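PDB 6YXQ: activating signal cointegrator 1 complex subunit 2 from Homo sapiens, which recruits ASCC3 to sites of DNA damage by binding polyubiquitinated proteins as a full-length protein, this N-terminal part being the piece bound to ASCC3. Local coordinates for residues Leu206-Asn211 with Val250-Asp255; Arg104-Gly109 with Trp313-His318; Ser97-Val102 with Ile162-Asp167. All blocks are in the same frame, centred on the assembly; numbering follows the deposited sequence.

Contact 1. Residues Leu206-Asn211 with Val250-Asp255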
loop_
_atom_site.group_PDB
_atom_site.type_symbol
_atom_site.label_atom_id
_atom_site.label_comp_id
_atom_site.label_asym_id
_atom_site.label_seq_id
_atom_site.Cartn_x
_atom_site.Cartn_y
_atom_site.Cartn_z
ATOM N N LEU B 206 6.166 21.379 1.933
ATOM C CA LEU B 206 5.702 22.705 2.329
ATOM C C LEU B 206 5.060 23.429 1.161
ATOM O O LEU B 206 4.036 24.105 1.329
ATOM C CB LEU B 206 6.864 23.531 2.879
ATOM C CG LEU B 206 7.436 23.076 4.217
ATOM C CD1 LEU B 206 8.774 23.756 4.475
ATOM C CD2 LEU B 206 6.457 23.354 5.344
ATOM N N GLN B 207 5.648 23.293 -0.035
ATOM C CA GLN B 207 5.077 23.926 -1.218
ATOM C C GLN B 207 3.617 23.534 -1.383
ATOM O O GLN B 207 2.757 24.391 -1.639
ATOM C CB GLN B 207 5.886 23.548 -2.455
ATOM C CG GLN B 207 5.452 24.269 -3.705
ATOM C CD GLN B 207 5.439 25.765 -3.514
ATOM O OE1 GLN B 207 6.402 26.343 -3.013
ATOM N NE2 GLN B 207 4.345 26.404 -3.910
ATOM N N VAL B 208 3.321 22.244 -1.185
ATOM C CA VAL B 208 1.939 21.772 -1.190
ATOM C C VAL B 208 1.051 22.731 -0.406
ATOM O O VAL B 208 0.113 23.327 -0.952
ATOM C CB VAL B 208 1.864 20.344 -0.625
ATOM C CG1 VAL B 208 0.420 19.864 -0.581
ATOM C CG2 VAL B 208 2.734 19.402 -1.449
ATOM N N PHE B 209 1.396 22.967 0.861
ATOM C CA PHE B 209 0.575 23.821 1.718
ATOM C C PHE B 209 0.363 25.197 1.101
ATOM O O PHE B 209 -0.780 25.648 0.955
ATOM C CB PHE B 209 1.202 23.919 3.114
ATOM C CG PHE B 209 1.005 22.676 3.936
ATOM C CD1 PHE B 209 -0.185 22.450 4.605
ATOM C CD2 PHE B 209 1.990 21.709 3.993
ATOM C CE1 PHE B 209 -0.378 21.290 5.339
ATOM C CE2 PHE B 209 1.804 20.550 4.729
ATOM C CZ PHE B 209 0.618 20.344 5.401
ATOM N N SER B 210 1.446 25.858 0.669
ATOM C CA SER B 210 1.268 27.192 0.103
ATOM C C SER B 210 0.367 27.140 -1.122
ATOM O O SER B 210 -0.517 27.993 -1.287
ATOM C CB SER B 210 2.615 27.831 -0.237
ATOM O OG SER B 210 3.551 26.867 -0.656
ATOM N N ASN B 211 0.536 26.110 -1.957
ATOM C CA ASN B 211 -0.330 25.947 -3.117
ATOM C C ASN B 211 -1.790 25.957 -2.700
ATOM O O ASN B 211 -2.605 26.700 -3.262
ATOM C CB ASN B 211 0.018 24.654 -3.849
ATOM C CG ASN B 211 1.288 24.781 -4.652
ATOM O OD1 ASN B 211 1.653 25.880 -5.085
ATOM N ND2 ASN B 211 1.977 23.662 -4.856
ATOM N N VAL B 250 -10.023 20.337 -0.142
ATOM C CA VAL B 250 -10.028 19.733 1.189
ATOM C C VAL B 250 -9.716 18.238 1.122
ATOM O O VAL B 250 -9.174 17.682 2.082
ATOM C CB VAL B 250 -11.347 20.001 1.936
ATOM C CG1 VAL B 250 -11.758 21.462 1.796
ATOM C CG2 VAL B 250 -12.426 19.076 1.461
ATOM N N LEU B 251 -9.996 17.570 -0.003
ATOM C CA LEU B 251 -9.577 16.177 -0.152
ATOM C C LEU B 251 -8.059 16.069 -0.200
ATOM O O LEU B 251 -7.465 15.203 0.457
ATOM C CB LEU B 251 -10.193 15.573 -1.415
ATOM C CG LEU B 251 -11.667 15.161 -1.396
ATOM C CD1 LEU B 251 -12.115 14.775 -2.791
ATOM C CD2 LEU B 251 -11.902 14.020 -0.421
ATOM N N TYR B 252 -7.423 16.943 -0.976
ATOM C CA TYR B 252 -5.968 17.016 -1.030
ATOM C C TYR B 252 -5.383 17.315 0.344
ATOM O O TYR B 252 -4.418 16.674 0.777
ATOM C CB TYR B 252 -5.570 18.089 -2.042
ATOM C CG TYR B 252 -4.113 18.127 -2.433
ATOM C CD1 TYR B 252 -3.358 16.965 -2.538
ATOM C CD2 TYR B 252 -3.499 19.331 -2.721
ATOM C CE1 TYR B 252 -2.024 17.011 -2.906
ATOM C CE2 TYR B 252 -2.174 19.385 -3.090
ATOM C CZ TYR B 252 -1.442 18.227 -3.181
ATOM O OH TYR B 252 -0.123 18.305 -3.550
ATOM N N LEU B 253 -5.963 18.289 1.049
ATOM C CA LEU B 253 -5.460 18.648 2.369
ATOM C C LEU B 253 -5.593 17.486 3.346
ATOM O O LEU B 253 -4.661 17.198 4.106
ATOM C CB LEU B 253 -6.203 19.878 2.891
ATOM C CG LEU B 253 -5.899 20.287 4.334
ATOM C CD1 LEU B 253 -4.465 20.787 4.498
ATOM C CD2 LEU B 253 -6.892 21.339 4.785
ATOM N N CYS B 254 -6.747 16.809 3.337
ATOM C CA CYS B 254 -6.979 15.667 4.217
ATOM C C CYS B 254 -5.997 14.536 3.931
ATOM O O CYS B 254 -5.413 13.958 4.859
ATOM C CB CYS B 254 -8.419 15.175 4.060
ATOM S SG CYS B 254 -8.808 13.726 5.063
ATOM N N ASP B 255 -5.819 14.195 2.648
ATOM C CA ASP B 255 -4.848 13.163 2.299
ATOM C C ASP B 255 -3.457 13.549 2.770
ATOM O O ASP B 255 -2.733 12.718 3.333
ATOM C CB ASP B 255 -4.843 12.910 0.790
ATOM C CG ASP B 255 -3.769 11.901 0.358
ATOM O OD1 ASP B 255 -4.100 10.707 0.218
ATOM O OD2 ASP B 255 -2.611 12.295 0.135
#

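Contact 2. Residues Arg104-Gly109 with Trp313-His318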
loop_
_atom_site.group_PDB
_atom_site.type_symbol
_atom_site.label_atom_id
_atom_site.label_comp_id
_atom_site.label_asym_id
_atom_site.label_seq_id
_atom_site.Cartn_x
_atom_site.Cartn_y
_atom_site.Cartn_z
ATOM N N ARG B 104 -7.310 4.657 -0.321
ATOM C CA ARG B 104 -7.198 4.722 1.126
ATOM C C ARG B 104 -8.585 4.629 1.750
ATOM O O ARG B 104 -9.595 4.990 1.138
ATOM C CB ARG B 104 -6.506 6.018 1.567
ATOM C CG ARG B 104 -5.006 6.068 1.291
ATOM C CD ARG B 104 -4.718 6.515 -0.133
ATOM N NE ARG B 104 -3.311 6.826 -0.354
ATOM C CZ ARG B 104 -2.505 6.134 -1.153
ATOM N NH1 ARG B 104 -2.961 5.085 -1.819
ATOM N NH2 ARG B 104 -1.238 6.494 -1.292
ATOM N N LYS B 105 -8.627 4.130 2.987
ATOM C CA LYS B 105 -9.916 3.956 3.645
ATOM C C LYS B 105 -10.632 5.289 3.810
ATOM O O LYS B 105 -11.831 5.398 3.525
ATOM C CB LYS B 105 -9.749 3.264 4.999
ATOM C CG LYS B 105 -11.090 2.933 5.671
ATOM C CD LYS B 105 -11.002 1.727 6.594
ATOM C CE LYS B 105 -10.887 0.421 5.813
ATOM N NZ LYS B 105 -10.847 -0.784 6.698
ATOM N N PHE B 106 -9.911 6.324 4.244
ATOM C CA PHE B 106 -10.561 7.604 4.491
ATOM C C PHE B 106 -11.104 8.239 3.220
ATOM O O PHE B 106 -11.837 9.227 3.314
ATOM C CB PHE B 106 -9.602 8.566 5.204
ATOM C CG PHE B 106 -8.340 8.862 4.439
ATOM C CD1 PHE B 106 -8.348 9.741 3.366
ATOM C CD2 PHE B 106 -7.140 8.277 4.809
ATOM C CE1 PHE B 106 -7.190 10.017 2.668
ATOM C CE2 PHE B 106 -5.981 8.552 4.120
ATOM C CZ PHE B 106 -6.007 9.423 3.045
ATOM N N ASP B 107 -10.771 7.702 2.050
ATOM C CA ASP B 107 -11.327 8.223 0.812
ATOM C C ASP B 107 -12.827 7.943 0.735
ATOM O O ASP B 107 -13.368 7.082 1.438
ATOM C CB ASP B 107 -10.623 7.612 -0.399
ATOM C CG ASP B 107 -9.297 8.274 -0.695
ATOM O OD1 ASP B 107 -9.182 9.502 -0.484
ATOM O OD2 ASP B 107 -8.371 7.562 -1.138
ATOM N N GLU B 108 -13.499 8.701 -0.134
ATOM C CA GLU B 108 -14.914 8.495 -0.413
ATOM C C GLU B 108 -15.110 7.119 -1.027
ATOM O O GLU B 108 -14.683 6.868 -2.159
ATOM C CB GLU B 108 -15.446 9.582 -1.343
ATOM C CG GLU B 108 -16.312 10.618 -0.655
ATOM C CD GLU B 108 -17.214 11.351 -1.626
ATOM O OE1 GLU B 108 -16.767 11.618 -2.762
ATOM O OE2 GLU B 108 -18.367 11.659 -1.255
ATOM N N GLY B 109 -15.746 6.221 -0.291
ATOM C CA GLY B 109 -15.769 4.812 -0.641
ATOM C C GLY B 109 -17.178 4.294 -0.836
ATOM O O GLY B 109 -18.050 4.504 0.010
ATOM N N TRP B 313 -16.847 18.840 5.882
ATOM C CA TRP B 313 -16.651 19.274 7.260
ATOM C C TRP B 313 -15.925 18.210 8.070
ATOM O O TRP B 313 -15.008 18.517 8.846
ATOM C CB TRP B 313 -17.997 19.603 7.897
ATOM C CG TRP B 313 -17.860 20.051 9.295
ATOM C CD1 TRP B 313 -18.023 19.297 10.416
ATOM C CD2 TRP B 313 -17.512 21.362 9.736
ATOM N NE1 TRP B 313 -17.805 20.063 11.536
ATOM C CE2 TRP B 313 -17.490 21.337 11.144
ATOM C CE3 TRP B 313 -17.224 22.562 9.077
ATOM C CZ2 TRP B 313 -17.191 22.464 11.906
ATOM C CZ3 TRP B 313 -16.926 23.679 9.834
ATOM C CH2 TRP B 313 -16.912 23.623 11.233
ATOM N N GLN B 314 -16.347 16.952 7.924
ATOM C CA GLN B 314 -15.658 15.854 8.595
ATOM C C GLN B 314 -14.184 15.829 8.222
ATOM O O GLN B 314 -13.308 15.715 9.090
ATOM C CB GLN B 314 -16.317 14.518 8.244
ATOM C CG GLN B 314 -17.714 14.358 8.800
ATOM C CD GLN B 314 -17.720 14.204 10.301
ATOM O OE1 GLN B 314 -16.945 13.423 10.862
ATOM N NE2 GLN B 314 -18.588 14.957 10.965
ATOM N N ARG B 315 -13.894 15.953 6.924
ATOM C CA ARG B 315 -12.512 15.918 6.455
ATOM C C ARG B 315 -11.711 17.106 6.973
ATOM O O ARG B 315 -10.546 16.953 7.351
ATOM C CB ARG B 315 -12.479 15.877 4.928
ATOM C CG ARG B 315 -13.181 14.662 4.359
ATOM C CD ARG B 315 -13.046 14.543 2.848
ATOM N NE ARG B 315 -13.772 13.370 2.370
ATOM C CZ ARG B 315 -13.283 12.137 2.407
ATOM N NH1 ARG B 315 -12.060 11.927 2.881
ATOM N NH2 ARG B 315 -14.012 11.117 1.969
ATOM N N LEU B 316 -12.313 18.297 6.997
ATOM C CA LEU B 316 -11.611 19.476 7.492
ATOM C C LEU B 316 -11.266 19.336 8.968
ATOM O O LEU B 316 -10.145 19.656 9.384
ATOM C CB LEU B 316 -12.456 20.727 7.257
ATOM C CG LEU B 316 -11.802 22.051 7.653
ATOM C CD1 LEU B 316 -10.480 22.222 6.915
ATOM C CD2 LEU B 316 -12.735 23.235 7.403
ATOM N N SER B 317 -12.216 18.864 9.780
ATOM C CA SER B 317 -11.930 18.673 11.200
ATOM C C SER B 317 -10.869 17.599 11.408
ATOM O O SER B 317 -9.969 17.754 12.249
ATOM C CB SER B 317 -13.215 18.329 11.945
ATOM O OG SER B 317 -14.281 19.136 11.481
ATOM N N HIS B 318 -10.949 16.510 10.639
ATOM C CA HIS B 318 -9.903 15.496 10.672
ATOM C C HIS B 318 -8.541 16.095 10.330
ATOM O O HIS B 318 -7.535 15.786 10.983
ATOM C CB HIS B 318 -10.275 14.365 9.713
ATOM C CG HIS B 318 -9.192 13.360 9.497
ATOM N ND1 HIS B 318 -9.045 12.240 10.286
ATOM C CD2 HIS B 318 -8.213 13.294 8.562
ATOM C CE1 HIS B 318 -8.015 11.533 9.854
ATOM N NE2 HIS B 318 -7.492 12.152 8.810
#

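Contact 3. Residues Ser97-Val102 with Ile162-Asp167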
loop_
_atom_site.group_PDB
_atom_site.type_symbol
_atom_site.label_atom_id
_atom_site.label_comp_id
_atom_site.label_asym_id
_atom_site.label_seq_id
_atom_site.Cartn_x
_atom_site.Cartn_y
_atom_site.Cartn_z
ATOM N N SER B 97 2.992 1.428 -8.542
ATOM C CA SER B 97 1.637 1.663 -9.034
ATOM C C SER B 97 0.612 1.398 -7.947
ATOM O O SER B 97 -0.290 2.216 -7.707
ATOM C CB SER B 97 1.351 0.764 -10.235
ATOM O OG SER B 97 2.507 0.595 -11.028
ATOM N N TYR B 98 0.725 0.240 -7.292
ATOM C CA TYR B 98 -0.226 -0.091 -6.236
ATOM C C TYR B 98 -0.177 0.947 -5.123
ATOM O O TYR B 98 -1.208 1.502 -4.734
ATOM C CB TYR B 98 0.032 -1.495 -5.682
ATOM C CG TYR B 98 -0.894 -1.864 -4.537
ATOM C CD1 TYR B 98 -2.160 -2.390 -4.779
ATOM C CD2 TYR B 98 -0.508 -1.674 -3.215
ATOM C CE1 TYR B 98 -3.017 -2.720 -3.730
ATOM C CE2 TYR B 98 -1.357 -2.001 -2.164
ATOM C CZ TYR B 98 -2.607 -2.524 -2.425
ATOM O OH TYR B 98 -3.446 -2.849 -1.381
ATOM N N LEU B 99 1.020 1.244 -4.609
ATOM C CA LEU B 99 1.124 2.200 -3.509
ATOM C C LEU B 99 0.553 3.562 -3.897
ATOM O O LEU B 99 -0.149 4.203 -3.103
ATOM C CB LEU B 99 2.580 2.339 -3.071
ATOM C CG LEU B 99 3.187 1.168 -2.298
ATOM C CD1 LEU B 99 4.635 1.468 -1.940
ATOM C CD2 LEU B 99 2.373 0.853 -1.054
ATOM N N ARG B 100 0.827 4.014 -5.122
ATOM C CA ARG B 100 0.381 5.335 -5.543
ATOM C C ARG B 100 -1.132 5.397 -5.692
ATOM O O ARG B 100 -1.746 6.411 -5.338
ATOM C CB ARG B 100 1.061 5.720 -6.857
ATOM C CG ARG B 100 0.524 7.001 -7.486
ATOM C CD ARG B 100 1.363 7.422 -8.694
ATOM N NE ARG B 100 1.054 8.782 -9.133
ATOM C CZ ARG B 100 1.711 9.427 -10.092
ATOM N NH1 ARG B 100 2.719 8.835 -10.719
ATOM N NH2 ARG B 100 1.361 10.662 -10.423
ATOM N N TYR B 101 -1.758 4.331 -6.208
ATOM C CA TYR B 101 -3.146 4.437 -6.641
ATOM C C TYR B 101 -4.157 3.681 -5.789
ATOM O O TYR B 101 -5.358 3.924 -5.946
ATOM C CB TYR B 101 -3.276 3.985 -8.102
ATOM C CG TYR B 101 -2.607 4.932 -9.076
ATOM C CD1 TYR B 101 -3.058 6.240 -9.227
ATOM C CD2 TYR B 101 -1.527 4.522 -9.841
ATOM C CE1 TYR B 101 -2.446 7.115 -10.116
ATOM C CE2 TYR B 101 -0.911 5.389 -10.733
ATOM C CZ TYR B 101 -1.372 6.681 -10.866
ATOM O OH TYR B 101 -0.753 7.529 -11.757
ATOM N N VAL B 102 -3.726 2.805 -4.882
ATOM C CA VAL B 102 -4.693 2.001 -4.127
ATOM C C VAL B 102 -5.561 2.921 -3.280
ATOM O O VAL B 102 -5.041 3.865 -2.654
ATOM C CB VAL B 102 -3.970 0.954 -3.257
ATOM C CG1 VAL B 102 -3.002 1.610 -2.290
ATOM C CG2 VAL B 102 -4.975 0.103 -2.500
ATOM N N ILE B 162 10.927 7.991 -0.834
ATOM C CA ILE B 162 10.287 8.656 0.294
ATOM C C ILE B 162 8.774 8.597 0.086
ATOM O O ILE B 162 8.051 8.255 1.033
ATOM C CB ILE B 162 10.799 10.094 0.472
ATOM C CG1 ILE B 162 12.180 10.080 1.120
ATOM C CG2 ILE B 162 9.844 10.890 1.344
ATOM C CD1 ILE B 162 12.188 9.557 2.555
ATOM N N PRO B 163 8.238 8.901 -1.111
ATOM C CA PRO B 163 6.790 8.712 -1.307
ATOM C C PRO B 163 6.308 7.311 -0.978
ATOM O O PRO B 163 5.261 7.160 -0.338
ATOM C CB PRO B 163 6.591 9.046 -2.791
ATOM C CG PRO B 163 7.668 9.988 -3.106
ATOM C CD PRO B 163 8.844 9.587 -2.270
ATOM N N LYS B 164 7.048 6.277 -1.383
ATOM C CA LYS B 164 6.615 4.915 -1.090
ATOM C C LYS B 164 6.588 4.653 0.408
ATOM O O LYS B 164 5.744 3.897 0.889
ATOM C CB LYS B 164 7.515 3.899 -1.785
ATOM C CG LYS B 164 7.509 4.009 -3.285
ATOM C CD LYS B 164 8.788 3.441 -3.859
ATOM C CE LYS B 164 8.572 2.069 -4.433
ATOM N NZ LYS B 164 8.394 2.144 -5.906
ATOM N N ILE B 165 7.500 5.265 1.165
ATOM C CA ILE B 165 7.483 5.075 2.612
ATOM C C ILE B 165 6.247 5.729 3.223
ATOM O O ILE B 165 5.562 5.137 4.074
ATOM C CB ILE B 165 8.780 5.618 3.232
ATOM C CG1 ILE B 165 9.952 4.698 2.880
ATOM C CG2 ILE B 165 8.626 5.753 4.737
ATOM C CD1 ILE B 165 11.303 5.296 3.179
ATOM N N LEU B 166 5.948 6.959 2.799
ATOM C CA LEU B 166 4.747 7.639 3.272
ATOM C C LEU B 166 3.499 6.834 2.933
ATOM O O LEU B 166 2.614 6.646 3.782
ATOM C CB LEU B 166 4.672 9.039 2.662
ATOM C CG LEU B 166 5.285 10.202 3.451
ATOM C CD1 LEU B 166 6.713 9.905 3.875
ATOM C CD2 LEU B 166 5.235 11.468 2.623
ATOM N N ASP B 167 3.415 6.357 1.689
ATOM C CA ASP B 167 2.309 5.498 1.288
ATOM C C ASP B 167 2.231 4.268 2.180
ATOM O O ASP B 167 1.152 3.901 2.655
ATOM C CB ASP B 167 2.464 5.086 -0.179
ATOM C CG ASP B 167 2.221 6.234 -1.135
ATOM O OD1 ASP B 167 1.320 7.060 -0.856
ATOM O OD2 ASP B 167 2.925 6.303 -2.168
#

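Contact 1. Residues Leu206-Asn211 with Val250-Asp255
Phe209 and Leu253 mark the nearest approach of two helical segments, with 8.0 Å between the CA of Phe209 and the CA of Leu253, a spacing that leaves the backbones apart and hands the contact to side chains. Two side-chain pairs make it. In the first, Val208 reaches out and Tyr252 reaches back: with chi1 at -169° the tyrosine side chain extends on the far side from its own N, and the hydroxyl end comes up to Val208. The CG1 methyl of Val208 comes within 3.6 Å of CZ of Tyr252, at a slant to the ring, while CG2 of the same valine lies 3.7 Å from the Tyr252 OH. In the second, Phe209 starts out away from the other helix, yet its ring swings back far enough for CE1 to meet CD1 of Leu253 at 4.2 Å.

This is helix-to-helix packing in the largely helical N-terminal region, joining helix 193-216 to the next helix, 243-266. Helix 279-300 continues the same apolar layer, since Phe286 sets its ring edge-to-face with Phe209 and also packs on Leu253. The ASCC3 chain borders the layer too, its Leu10 lying on Val208 and its Ala13 on Tyr252. Were Tyr252 replaced by an alanine, the two methyls of Val208 would probably lose their partner on helix 243-266, and a gap would be likely to open beside Ala13 of ASCC3.

Along the exposed flank of segment 206-211 the polar groups are occupied with one another. NE2 of Gln207 donates to OD1 of Asn211 at 3.0 Å, approaching from above the plane of the acceptor amide, and OG of Ser210 turns back to the backbone O of Gln207 at 2.8 Å.

Contact 2. Residues Arg104-Gly109 with Trp313-His318
Phe106 and Arg315 join a turn to a helix, with 8.8 Å between the CA of Phe106 and the CA of Arg315. The loop side is a type I beta turn from Arg104 to Asp107, closed by the backbone bond from Asp107 N to Arg104 O; the other side is one stretch of the long helix 306-340.

Arg315 does the bridging. Extended from CG to NE, its chain brings the guanidinium to the carbonyl of Phe106, where NH1 donates to the Phe106 O at 2.7 Å (N-H...O 151°) and NH2 adds a weak, more bent bond to the same oxygen at 3.2 Å. One backbone oxygen is thus gripped by both terminal nitrogens, which reach it near the guanidinium plane. NH1 also lies at the edge of the Phe106 ring, 4.3 Å from CD1, and Arg104 CB rests over one face of that ring. Beyond the turn, the CG of Glu108 lies 3.5 Å from NH2 of Arg315, but the carboxylate stands almost perpendicular to the guanidinium and makes no ion pair with it.

Asp107 faces elsewhere: its OD2 accepts from the backbone N of Arg104 at 3.2 Å and forms a salt bridge with Arg9 of the ASCC3 chain, which links this turn to the partner protein. On the helix side, NE of Arg315 pairs with Asp311. The chemistry implies a division of labour in which the charge of the buried arginine is probably balanced in part by Asp311 of its own helix, while its terminal nitrogens probably help hold the loop through a backbone carbonyl.

Contact 3. Residues Ser97-Val102 with Ile162-Asp167
Leu99 is the tightly packed centre where the axes of segments 97-101 and 162-167 approach to 9.5 Å at 61°. Its CG sits beside the backbone N (chi1 -73°), which sends CD1 against Lys164, 3.8 Å from the CB of that residue, with the two side chains at about a right angle. The lysine chain then bends so that NZ meets Asp96 and Gln92 of the facing helix. Behind Leu99 CD1, CB of Leu99 meets CB of Asp167 at 4.0 Å, and the Asp167 carboxylate settles beside the backbone carbonyl of Leu99, CG to O 3.7 Å.

The last turn of helix 89-101 is thereby set across the first half of the helix that runs on to 172, a packing of short helices in a largely helical fold that Phe131 of helix 114-135 extends on the Leu99 side. The Leu99 O and the Asp167 carboxylate are both acceptors; NH2 of Arg104 serves the two, hydrogen-bonded to the Leu99 O and salt-bridged to OD1 of Asp167. OD2 of Asp167 pairs with Arg15 of the ASCC3 chain.

The looser side belongs to the partly exposed Arg100, which runs away from segment 162-167 and gives its NH2 to Gln23 of ASCC3.

How the contacts relate
From the N terminus, segment 97-102 comes first and 104-109 follows almost at once. The chain then passes through two helices before contact 3 closes its loop at 162-167. Contact 2, already open, closes only at 313-318, so the two cross. Contact 1, opening at 206-211 and closing at 250-255, falls wholly within the span of contact 2 and comes after contact 3 in series. Contact 2 shares a salt bridge with contact 3, while Asp255 and Leu251 of contact 1 touch Phe106 and Arg315. Loop 104-109 therefore connects helices 89-101 and 162-172 with helices 243-266 and 306-340, and all three contacts border the ASCC3 chain.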